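Local coordinates for protein probable glutathione S-transferase GSTU1 (Oryza sativa, PDB 1OYJ) that conjugates reduced glutathione to a wide range of exogenous and endogenous hydrophobic electrophiles, as a tau-family glutathione transferase linked to herbicide detoxification, at residues G160-F164 against V165-L169; H210-P214 against E215-D219. One frame throughout, in Å; residues are numbered along the deposited sequence.

Contact 1: residues G160-F164 against V165-L169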
ATOM      1  N   GLY A 160      25.553   0.377   0.061  1.00 41.26           N
ATOM      2  CA  GLY A 160      26.069   0.356  -1.296  1.00 38.11           C
ATOM      3  C   GLY A 160      25.232  -0.472  -2.275  1.00 36.07           C
ATOM      4  O   GLY A 160      25.699  -0.757  -3.352  1.00 38.55           O
ATOM      5  N   ARG A 161      24.014  -0.873  -1.928  1.00 32.06           N
ATOM      6  CA  ARG A 161      23.184  -1.608  -2.874  1.00 30.37           C
ATOM      7  C   ARG A 161      21.702  -1.203  -2.786  1.00 26.37           C
ATOM      8  O   ARG A 161      21.299  -0.451  -1.910  1.00 23.03           O
ATOM      9  CB  ARG A 161      23.339  -3.110  -2.667  1.00 30.67           C
ATOM     10  CG  ARG A 161      22.751  -3.638  -1.441  1.00 32.99           C
ATOM     11  CD  ARG A 161      23.225  -5.112  -1.051  1.00 35.56           C
ATOM     12  NE  ARG A 161      22.812  -5.358   0.313  1.00 34.77           N
ATOM     13  CZ  ARG A 161      21.521  -5.556   0.705  1.00 39.57           C
ATOM     14  NH1 ARG A 161      21.234  -5.741   1.983  1.00 36.42           N
ATOM     15  NH2 ARG A 161      20.510  -5.646  -0.183  1.00 39.12           N
ATOM     16  N   LEU A 162      20.906  -1.700  -3.727  1.00 25.62           N
ATOM     17  CA  LEU A 162      19.519  -1.337  -3.802  1.00 23.27           C
ATOM     18  C   LEU A 162      18.734  -1.735  -2.559  1.00 22.53           C
ATOM     19  O   LEU A 162      18.872  -2.822  -2.064  1.00 23.78           O
ATOM     20  CB  LEU A 162      18.894  -1.966  -5.032  1.00 23.65           C
ATOM     21  CG  LEU A 162      19.522  -1.549  -6.384  1.00 24.57           C
ATOM     22  CD1 LEU A 162      18.966  -2.447  -7.414  1.00 23.20           C
ATOM     23  CD2 LEU A 162      19.268  -0.110  -6.790  1.00 25.92           C
ATOM     24  N   GLY A 163      17.980  -0.785  -2.012  1.00 20.13           N
ATOM     25  CA  GLY A 163      17.038  -1.035  -0.954  1.00 19.64           C
ATOM     26  C   GLY A 163      15.595  -1.140  -1.498  1.00 19.58           C
ATOM     27  O   GLY A 163      15.294  -0.912  -2.737  1.00 17.81           O
ATOM     28  N   PHE A 164      14.693  -1.405  -0.556  1.00 19.13           N
ATOM     29  CA  PHE A 164      13.246  -1.424  -0.856  1.00 19.88           C
ATOM     30  C   PHE A 164      12.724  -0.275  -1.726  1.00 19.68           C
ATOM     31  O   PHE A 164      12.115  -0.492  -2.748  1.00 18.85           O
ATOM     32  CB  PHE A 164      12.477  -1.427   0.438  1.00 20.21           C
ATOM     33  CG  PHE A 164      11.024  -1.766   0.315  1.00 19.57           C
ATOM     34  CD1 PHE A 164      10.608  -2.965  -0.133  1.00 24.01           C
ATOM     35  CD2 PHE A 164      10.057  -0.904   0.794  1.00 19.09           C
ATOM     36  CE1 PHE A 164       9.214  -3.264  -0.188  1.00 21.99           C
ATOM     37  CE2 PHE A 164       8.688  -1.256   0.833  1.00 18.94           C
ATOM     38  CZ  PHE A 164       8.278  -2.387   0.270  1.00 20.35           C
ATOM     39  N   VAL A 165      12.961   0.966  -1.358  1.00 18.87           N
ATOM     40  CA  VAL A 165      12.484   2.069  -2.157  1.00 18.41           C
ATOM     41  C   VAL A 165      13.198   2.158  -3.444  1.00 19.02           C
ATOM     42  O   VAL A 165      12.568   2.497  -4.452  1.00 19.09           O
ATOM     43  CB  VAL A 165      12.644   3.438  -1.396  1.00 18.90           C
ATOM     44  CG1 VAL A 165      12.184   4.586  -2.230  1.00 17.46           C
ATOM     45  CG2 VAL A 165      11.789   3.410  -0.117  1.00 18.34           C
ATOM     46  N   ASP A 166      14.509   1.895  -3.458  1.00 16.99           N
ATOM     47  CA  ASP A 166      15.246   1.947  -4.704  1.00 18.56           C
ATOM     48  C   ASP A 166      14.589   0.987  -5.736  1.00 17.81           C
ATOM     49  O   ASP A 166      14.367   1.348  -6.861  1.00 18.28           O
ATOM     50  CB  ASP A 166      16.652   1.580  -4.573  1.00 18.51           C
ATOM     51  CG  ASP A 166      17.423   2.502  -3.603  1.00 19.88           C
ATOM     52  OD1 ASP A 166      17.692   3.682  -3.929  1.00 20.05           O
ATOM     53  OD2 ASP A 166      17.823   2.011  -2.525  1.00 22.83           O
ATOM     54  N   VAL A 167      14.326  -0.219  -5.294  1.00 15.54           N
ATOM     55  CA  VAL A 167      13.682  -1.195  -6.135  1.00 17.35           C
ATOM     56  C   VAL A 167      12.311  -0.789  -6.557  1.00 16.11           C
ATOM     57  O   VAL A 167      11.940  -0.935  -7.735  1.00 16.64           O
ATOM     58  CB  VAL A 167      13.805  -2.599  -5.542  1.00 14.48           C
ATOM     59  CG1 VAL A 167      13.088  -3.609  -6.455  1.00 17.25           C
ATOM     60  CG2 VAL A 167      15.254  -3.023  -5.485  1.00 18.30           C
ATOM     61  N   ALA A 168      11.513  -0.246  -5.659  1.00 17.03           N
ATOM     62  CA  ALA A 168      10.177   0.216  -6.039  1.00 18.14           C
ATOM     63  C   ALA A 168      10.198   1.299  -7.126  1.00 18.90           C
ATOM     64  O   ALA A 168       9.304   1.350  -7.947  1.00 16.25           O
ATOM     65  CB  ALA A 168       9.457   0.738  -4.850  1.00 20.68           C
ATOM     66  N   LEU A 169      11.183   2.198  -7.075  1.00 15.27           N
ATOM     67  CA  LEU A 169      11.149   3.366  -7.960  1.00 15.64           C
ATOM     68  C   LEU A 169      11.931   3.099  -9.272  1.00 15.36           C
ATOM     69  O   LEU A 169      11.617   3.649 -10.331  1.00 15.88           O
ATOM     70  CB  LEU A 169      11.874   4.539  -7.252  1.00 15.77           C
ATOM     71  CG  LEU A 169      11.922   5.870  -8.036  1.00 16.09           C
ATOM     72  CD1 LEU A 169      10.575   6.315  -8.512  1.00 15.90           C
ATOM     73  CD2 LEU A 169      12.548   6.956  -7.191  1.00 15.92           C
TER
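Leu162 lies over the first turn of helix 164-169, its CB against Val167 CG2 at 3.8 Å and its CD2 at the same distance from Asp166 CB. Gly163 is the N-cap, so Leu162 and Val167 stand at the N' and N4 positions of a hydrophobic staple. With it goes half of a capping box: Asp166, at N3, takes the N-H of Gly163 through OD2 (2.8 Å), whereas the N-cap glycine has no side chain to answer it. An N-capping box and hydrophobic staple at the start of this buried helix recur in the GST superfamily; here only the aspartate half of the box is present. The Asp166 carboxylate swings back over the turn because CG sits beside its own backbone N, chi1 -60°. OD2 meets the glycine N-H on its anti side, 16° out of the carboxylate plane, and also accepts from Gly155 N; OD1 takes Phe154 N and the indole NE1 of Trp197. Four donors thus fix the rotation of a buried carboxylate and would probably favour its ionised form, while tying an earlier part of the same loop and helix 192-201 to this helix start. The staple itself rests on Ile23 of helix 16-28, in the N-terminal domain, and the Phe164 side chain packs against Leu73 and Ala108. Backbone bonds begin the helix proper: Ala168 N reaches Phe164 O at 3.0 Å, and Val167 N donates to Gly163 O at 2.8 Å, with Val167 CG2 3.5 Å from that same oxygen.

Contact 2: residues H210-P214 against E215-D219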
ATOM      1  N   HIS A 210      16.948  -6.325 -16.318  1.00 18.98           N
ATOM      2  CA  HIS A 210      15.527  -6.292 -16.332  1.00 17.67           C
ATOM      3  C   HIS A 210      14.818  -5.025 -16.824  1.00 18.58           C
ATOM      4  O   HIS A 210      13.622  -5.059 -17.049  1.00 18.75           O
ATOM      5  CB  HIS A 210      15.083  -6.757 -14.935  1.00 18.35           C
ATOM      6  CG  HIS A 210      15.365  -8.229 -14.715  1.00 17.26           C
ATOM      7  ND1 HIS A 210      14.802  -9.196 -15.513  1.00 16.71           N
ATOM      8  CD2 HIS A 210      16.061  -8.883 -13.764  1.00 17.13           C
ATOM      9  CE1 HIS A 210      15.245 -10.388 -15.119  1.00 19.66           C
ATOM     10  NE2 HIS A 210      15.997 -10.225 -14.050  1.00 15.63           N
ATOM     11  N   LEU A 211      15.527  -3.886 -17.012  1.00 16.83           N
ATOM     12  CA  LEU A 211      14.822  -2.747 -17.543  1.00 18.25           C
ATOM     13  C   LEU A 211      14.960  -2.612 -19.086  1.00 19.44           C
ATOM     14  O   LEU A 211      16.023  -2.746 -19.597  1.00 18.07           O
ATOM     15  CB  LEU A 211      15.320  -1.519 -16.944  1.00 18.25           C
ATOM     16  CG  LEU A 211      15.140  -1.389 -15.411  1.00 21.70           C
ATOM     17  CD1 LEU A 211      15.246   0.102 -15.002  1.00 25.38           C
ATOM     18  CD2 LEU A 211      13.825  -1.987 -14.997  1.00 22.74           C
ATOM     19  N   PRO A 212      13.906  -2.273 -19.810  1.00 19.78           N
ATOM     20  CA  PRO A 212      14.078  -1.968 -21.232  1.00 19.87           C
ATOM     21  C   PRO A 212      14.724  -0.585 -21.328  1.00 20.21           C
ATOM     22  O   PRO A 212      14.807   0.134 -20.339  1.00 17.77           O
ATOM     23  CB  PRO A 212      12.699  -1.912 -21.767  1.00 21.70           C
ATOM     24  CG  PRO A 212      11.807  -2.026 -20.598  1.00 23.07           C
ATOM     25  CD  PRO A 212      12.550  -2.075 -19.342  1.00 21.10           C
ATOM     26  N   SER A 213      15.141  -0.224 -22.533  1.00 19.00           N
ATOM     27  CA  SER A 213      15.752   1.045 -22.755  1.00 19.77           C
ATOM     28  C   SER A 213      14.693   2.168 -22.743  1.00 17.70           C
ATOM     29  O   SER A 213      13.536   1.954 -23.072  1.00 18.61           O
ATOM     30  CB  SER A 213      16.451   1.012 -24.105  1.00 19.07           C
ATOM     31  OG  SER A 213      15.536   1.065 -25.166  1.00 17.43           O
ATOM     32  N   PRO A 214      15.099   3.380 -22.477  1.00 19.26           N
ATOM     33  CA  PRO A 214      14.115   4.482 -22.561  1.00 19.48           C
ATOM     34  C   PRO A 214      13.446   4.603 -23.924  1.00 20.28           C
ATOM     35  O   PRO A 214      12.262   5.010 -24.011  1.00 19.52           O
ATOM     36  CB  PRO A 214      14.950   5.727 -22.273  1.00 20.60           C
ATOM     37  CG  PRO A 214      16.213   5.214 -21.574  1.00 21.03           C
ATOM     38  CD  PRO A 214      16.456   3.836 -22.044  1.00 19.40           C
ATOM     39  N   GLU A 215      14.171   4.238 -24.996  1.00 20.22           N
ATOM     40  CA  GLU A 215      13.627   4.395 -26.322  1.00 21.44           C
ATOM     41  C   GLU A 215      12.560   3.327 -26.548  1.00 21.78           C
ATOM     42  O   GLU A 215      11.523   3.553 -27.133  1.00 21.08           O
ATOM     43  CB  GLU A 215      14.770   4.217 -27.357  1.00 24.26           C
ATOM     44  CG  GLU A 215      15.779   5.351 -27.423  1.00 27.21           C
ATOM     45  CD  GLU A 215      16.905   5.226 -26.383  1.00 33.35           C
ATOM     46  OE1 GLU A 215      17.003   4.207 -25.634  1.00 31.41           O
ATOM     47  OE2 GLU A 215      17.663   6.234 -26.261  1.00 40.99           O
ATOM     48  N   LYS A 216      12.801   2.128 -26.069  1.00 20.81           N
ATOM     49  CA  LYS A 216      11.770   1.126 -26.198  1.00 19.96           C
ATOM     50  C   LYS A 216      10.487   1.479 -25.445  1.00 19.36           C
ATOM     51  O   LYS A 216       9.378   1.298 -25.948  1.00 18.83           O
ATOM     52  CB  LYS A 216      12.310  -0.193 -25.691  1.00 18.78           C
ATOM     53  CG  LYS A 216      11.355  -1.307 -26.032  1.00 21.02           C
ATOM     54  CD  LYS A 216      11.911  -2.545 -26.397  1.00 24.02           C
ATOM     55  CE  LYS A 216      10.795  -3.556 -26.729  1.00 24.29           C
ATOM     56  NZ  LYS A 216      11.349  -4.721 -27.268  1.00 24.98           N
ATOM     57  N   VAL A 217      10.629   2.077 -24.288  1.00 17.39           N
ATOM     58  CA  VAL A 217       9.474   2.513 -23.515  1.00 18.94           C
ATOM     59  C   VAL A 217       8.796   3.652 -24.204  1.00 18.94           C
ATOM     60  O   VAL A 217       7.594   3.648 -24.299  1.00 19.23           O
ATOM     61  CB  VAL A 217       9.833   2.888 -22.053  1.00 20.01           C
ATOM     62  CG1 VAL A 217       8.672   3.529 -21.268  1.00 19.47           C
ATOM     63  CG2 VAL A 217      10.302   1.677 -21.278  1.00 20.10           C
ATOM     64  N   TYR A 218       9.545   4.545 -24.812  1.00 20.19           N
ATOM     65  CA  TYR A 218       8.903   5.683 -25.496  1.00 21.20           C
ATOM     66  C   TYR A 218       8.062   5.204 -26.653  1.00 23.08           C
ATOM     67  O   TYR A 218       7.047   5.812 -26.965  1.00 22.43           O
ATOM     68  CB  TYR A 218       9.888   6.665 -26.021  1.00 21.33           C
ATOM     69  CG  TYR A 218       9.293   7.972 -26.594  1.00 25.18           C
ATOM     70  CD1 TYR A 218       8.389   8.714 -25.882  1.00 27.04           C
ATOM     71  CD2 TYR A 218       9.660   8.431 -27.842  1.00 28.76           C
ATOM     72  CE1 TYR A 218       7.883   9.888 -26.364  1.00 32.71           C
ATOM     73  CE2 TYR A 218       9.128   9.623 -28.346  1.00 34.89           C
ATOM     74  CZ  TYR A 218       8.251  10.323 -27.588  1.00 32.61           C
ATOM     75  OH  TYR A 218       7.684  11.476 -28.028  1.00 42.06           O
ATOM     76  N   ASP A 219       8.539   4.156 -27.317  1.00 24.97           N
ATOM     77  CA  ASP A 219       7.817   3.537 -28.422  1.00 26.80           C
ATOM     78  C   ASP A 219       6.549   2.866 -27.928  1.00 25.65           C
ATOM     79  O   ASP A 219       5.442   3.004 -28.510  1.00 28.39           O
ATOM     80  CB  ASP A 219       8.760   2.558 -29.077  1.00 28.82           C
ATOM     81  CG  ASP A 219       9.644   3.230 -30.099  1.00 32.84           C
ATOM     82  OD1 ASP A 219       9.364   4.402 -30.531  1.00 38.99           O
ATOM     83  OD2 ASP A 219      10.658   2.653 -30.479  1.00 41.73           O
TER
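Hydrogen bonding at this helix start centres on Ser213, the N-cap of helix 214-229, whose OG accepts from Lys216 N at 3.1 Å with an N-H...O angle of 163°. The hydroxyl reaches that amide because OG is turned between the backbone N and the carbonyl carbon, chi1 74°. Main-chain bonds continue the turn: Val217 N donates to Ser213 O at 3.2 Å, and Tyr218 N to Pro214 O at 2.9 Å. Replacing Ser213 by alanine removes OG, which would probably leave the Lys216 amide without its side-chain cap, while the backbone bond from Val217 N to Ser213 O could remain. Apolar contact is lighter: Pro212 and Val217, at N' and N4, meet as a hydrophobic staple, ring CG to CG2 at 4.1 Å, and Pro212 also touches Gln19 of helix 16-28. Among the charged and aromatic side chains, Glu215 lies alongside Pro214, at N1, with OE1 3.7 Å from Pro214 CD. Lys216 keeps CB 3.5 Å from Ser213 OG while its chain leads off to a cation-pi contact with Trp13, and the Tyr218 ring makes an edge-to-face contact with Tyr177. With a serine oxygen taking up an amide of the first turn and an acidic side chain, Glu215, close to the positive end of the helix dipole, the chemistry is likely to favour helix initiation here.

Overall arrangement
From the N terminus the chain first builds the thioredoxin-like domain, with helix 16-28, and then enters the helical C-terminal domain. Contact 1 forms where the loop after helix 127-148 turns into helix 164-169; contact 2 follows later, where the short link after helix 205-210 passes into the last helix, 214-229. Each is a local turn at a helix start, and the two stand in series, neither nested nor crossed. Their centres are 20 Å apart and their nearest atoms about 7 Å, without touching. Both pack on helix 16-28, contact 1 at Ile23 and contact 2 through Pro212 on Gln19, so each joins the C-terminal helical domain to the N-terminal one.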